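Local coordinates for sugar ABC transporter substrate-binding protein (Treponema pallidum subsp. pallidum, PDB 5U2P) that probably binds a still unidentified ligand, perhaps a sugar, in the periplasm and hands it to an ABC transporter for import, at residues V137-L142 and D298-S303. Residues are numbered along the deposited sequence; the frame is centred on the assembly and turned at random.
Sequences VSINAL and DVLTGS. With EDO (1,2-ethanediol), chain E.
Ser138 and Ile139 pair antiparallel with Ser303 and Gly302, the short strands running at 141° between their directions and coming within 4.6 Å. Ser303 N donates to Ser138 O (2.9 Å), while Ser303 O takes Val137 N at 2.8 Å and, weakly, Ser138 N, a classic beta bulge. Further along, Asn140 N reaches Thr301 O at 2.9 Å; beyond it the strands splay, and a water bridges Asn140 O and Thr301 N. Asn140 carries the side-chain contact. With CG beside its own backbone N (chi1 -64°), its amide reaches toward strand 300-303, and ND2 meets Thr301 OG1 at 3.1 Å, almost straight (171°) and in the amide plane. On the opposite side from the Ser138 and Ser303 side chains, Ile139 CG2 touches Leu300 CD1 (3.9 Å), the two side chains crossing at about a right angle against helix 360-367. Thr301, itself held by Asp195 of helix 191-214, orients the amide; in the crystal an ethanediol, probably from the crystallisation liquor, occupies its remaining N-H and its oxygen and also bonds Asp377. These polar groups can therefore hold a hydroxylated molecule; whether the natural ligand binds here is not established.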
ATOM      1  N   VAL A 137       0.562   4.469   0.188  1.00 17.94           N
ATOM      2  CA  VAL A 137       0.438   4.848  -1.220  1.00 17.77           C
ATOM      3  C   VAL A 137      -0.944   4.481  -1.770  1.00 21.32           C
ATOM      4  O   VAL A 137      -1.574   5.238  -2.529  1.00 24.41           O
ATOM      5  CB  VAL A 137       1.518   4.158  -2.087  1.00 29.60           C
ATOM      6  CG1 VAL A 137       1.276   4.436  -3.569  1.00 37.07           C
ATOM      7  CG2 VAL A 137       2.897   4.646  -1.680  1.00 48.27           C
ATOM      8  N   SER A 138      -1.384   3.298  -1.384  1.00 18.64           N
ATOM      9  CA  SER A 138      -2.557   2.644  -1.931  1.00 19.69           C
ATOM     10  C   SER A 138      -3.230   1.809  -0.844  1.00 19.70           C
ATOM     11  O   SER A 138      -2.544   1.131  -0.071  1.00 21.78           O
ATOM     12  CB  SER A 138      -2.143   1.758  -3.110  1.00 22.88           C
ATOM     13  OG  SER A 138      -3.246   1.036  -3.591  1.00 29.76           O
ATOM     14  N   ILE A 139      -4.554   1.897  -0.743  1.00 17.84           N
ATOM     15  CA  ILE A 139      -5.349   1.031   0.124  1.00 15.70           C
ATOM     16  C   ILE A 139      -6.220   0.137  -0.758  1.00 18.60           C
ATOM     17  O   ILE A 139      -6.891   0.634  -1.649  1.00 20.09           O
ATOM     18  CB  ILE A 139      -6.236   1.851   1.079  1.00 20.75           C
ATOM     19  CG1 ILE A 139      -5.360   2.728   1.984  1.00 22.81           C
ATOM     20  CG2 ILE A 139      -7.151   0.960   1.888  1.00 22.12           C
ATOM     21  CD1 ILE A 139      -4.585   2.004   3.025  1.00 21.30           C
ATOM     22  N   ASN A 140      -6.173  -1.172  -0.541  1.00 18.32           N
ATOM     23  CA  ASN A 140      -7.039  -2.113  -1.263  1.00 16.49           C
ATOM     24  C   ASN A 140      -8.375  -2.276  -0.581  1.00 21.95           C
ATOM     25  O   ASN A 140      -8.445  -2.537   0.624  1.00 23.29           O
ATOM     26  CB  ASN A 140      -6.367  -3.492  -1.376  1.00 18.09           C
ATOM     27  CG  ASN A 140      -5.089  -3.456  -2.206  1.00 18.58           C
ATOM     28  OD1 ASN A 140      -4.986  -2.740  -3.195  1.00 20.34           O
ATOM     29  ND2 ASN A 140      -4.092  -4.217  -1.775  1.00 22.17           N
ATOM     30  N   ALA A 141      -9.445  -2.140  -1.350  1.00 18.32           N
ATOM     31  CA  ALA A 141     -10.770  -2.367  -0.816  1.00 19.01           C
ATOM     32  C   ALA A 141     -11.741  -2.811  -1.916  1.00 19.19           C
ATOM     33  O   ALA A 141     -11.435  -2.731  -3.110  1.00 19.42           O
ATOM     34  CB  ALA A 141     -11.267  -1.084  -0.126  1.00 23.34           C
ATOM     35  N   LEU A 142     -12.914  -3.252  -1.488  1.00 20.09           N
ATOM     36  CA  LEU A 142     -14.038  -3.549  -2.369  1.00 17.86           C
ATOM     37  C   LEU A 142     -14.851  -2.289  -2.546  1.00 22.76           C
ATOM     38  O   LEU A 142     -15.503  -1.820  -1.613  1.00 21.45           O
ATOM     39  CB  LEU A 142     -14.890  -4.666  -1.775  1.00 26.34           C
ATOM     40  CG  LEU A 142     -16.040  -5.166  -2.652  1.00 25.25           C
ATOM     41  CD1 LEU A 142     -15.528  -5.834  -3.925  1.00 37.43           C
ATOM     42  CD2 LEU A 142     -16.907  -6.134  -1.841  1.00 32.14           C
ATOM     43  N   ASP A 298     -10.276  -7.822  10.075  1.00 44.49           N
ATOM     44  CA  ASP A 298      -9.256  -7.458  11.050  1.00 40.38           C
ATOM     45  C   ASP A 298      -8.343  -6.340  10.546  1.00 40.63           C
ATOM     46  O   ASP A 298      -8.025  -5.423  11.291  1.00 32.02           O
ATOM     47  CB  ASP A 298      -8.421  -8.689  11.440  1.00 46.30           C
ATOM     48  CG  ASP A 298      -7.564  -9.232  10.293  1.00 77.16           C
ATOM     49  OD1 ASP A 298      -7.773  -8.835   9.126  1.00 81.50           O
ATOM     50  OD2 ASP A 298      -6.686 -10.085  10.564  1.00 70.88           O
ATOM     51  N   VAL A 299      -7.937  -6.410   9.282  1.00 27.45           N
ATOM     52  CA  VAL A 299      -6.933  -5.490   8.752  1.00 21.19           C
ATOM     53  C   VAL A 299      -7.164  -5.241   7.264  1.00 30.60           C
ATOM     54  O   VAL A 299      -7.704  -6.091   6.569  1.00 31.36           O
ATOM     55  CB  VAL A 299      -5.502  -6.035   8.983  1.00 29.22           C
ATOM     56  CG1 VAL A 299      -5.135  -7.112   7.947  1.00 37.55           C
ATOM     57  CG2 VAL A 299      -4.501  -4.929   8.986  1.00 54.50           C
ATOM     58  N   LEU A 300      -6.778  -4.065   6.790  1.00 24.68           N
ATOM     59  CA  LEU A 300      -6.750  -3.780   5.358  1.00 21.65           C
ATOM     60  C   LEU A 300      -5.356  -4.108   4.847  1.00 28.12           C
ATOM     61  O   LEU A 300      -4.398  -4.102   5.622  1.00 26.75           O
ATOM     62  CB  LEU A 300      -7.080  -2.312   5.072  1.00 22.36           C
ATOM     63  CG  LEU A 300      -8.483  -1.836   5.454  1.00 30.95           C
ATOM     64  CD1 LEU A 300      -8.598  -0.353   5.301  1.00 26.25           C
ATOM     65  CD2 LEU A 300      -9.524  -2.529   4.604  1.00 48.18           C
ATOM     66  N   THR A 301      -5.232  -4.378   3.551  1.00 22.67           N
ATOM     67  CA  THR A 301      -3.919  -4.393   2.912  1.00 20.22           C
ATOM     68  C   THR A 301      -3.778  -3.253   1.908  1.00 21.40           C
ATOM     69  O   THR A 301      -4.767  -2.640   1.483  1.00 20.33           O
ATOM     70  CB  THR A 301      -3.619  -5.734   2.182  1.00 22.36           C
ATOM     71  OG1 THR A 301      -4.297  -5.773   0.918  1.00 22.81           O
ATOM     72  CG2 THR A 301      -4.016  -6.934   3.050  1.00 20.87           C
ATOM     73  N   GLY A 302      -2.531  -2.955   1.552  1.00 19.07           N
ATOM     74  CA  GLY A 302      -2.236  -1.932   0.563  1.00 20.17           C
ATOM     75  C   GLY A 302      -0.757  -1.833   0.299  1.00 21.35           C
ATOM     76  O   GLY A 302       0.010  -2.748   0.616  1.00 20.41           O
ATOM     77  N   SER A 303      -0.359  -0.719  -0.295  1.00 19.74           N
ATOM     78  CA  SER A 303       1.035  -0.386  -0.431  1.00 17.05           C
ATOM     79  C   SER A 303       1.441   0.638   0.610  1.00 17.92           C
ATOM     80  O   SER A 303       0.859   1.725   0.673  1.00 20.17           O
ATOM     81  CB  SER A 303       1.361   0.187  -1.792  1.00 21.22           C
ATOM     82  OG  SER A 303       2.728   0.575  -1.779  1.00 24.12           O
TER
HETATM   83  C1  EDO E 504      -1.129  -2.003  -3.781  1.00 29.10           C
HETATM   84  O1  EDO E 504      -2.495  -1.681  -3.526  1.00 29.28           O
HETATM   85  C2  EDO E 504      -0.784  -3.440  -3.424  1.00 28.26           C
HETATM   86  O2  EDO E 504      -1.898  -4.328  -3.350  1.00 27.77           O
HETATM   87  O   HOH W   1      -7.798  -4.788   2.195  1.00 21.96           O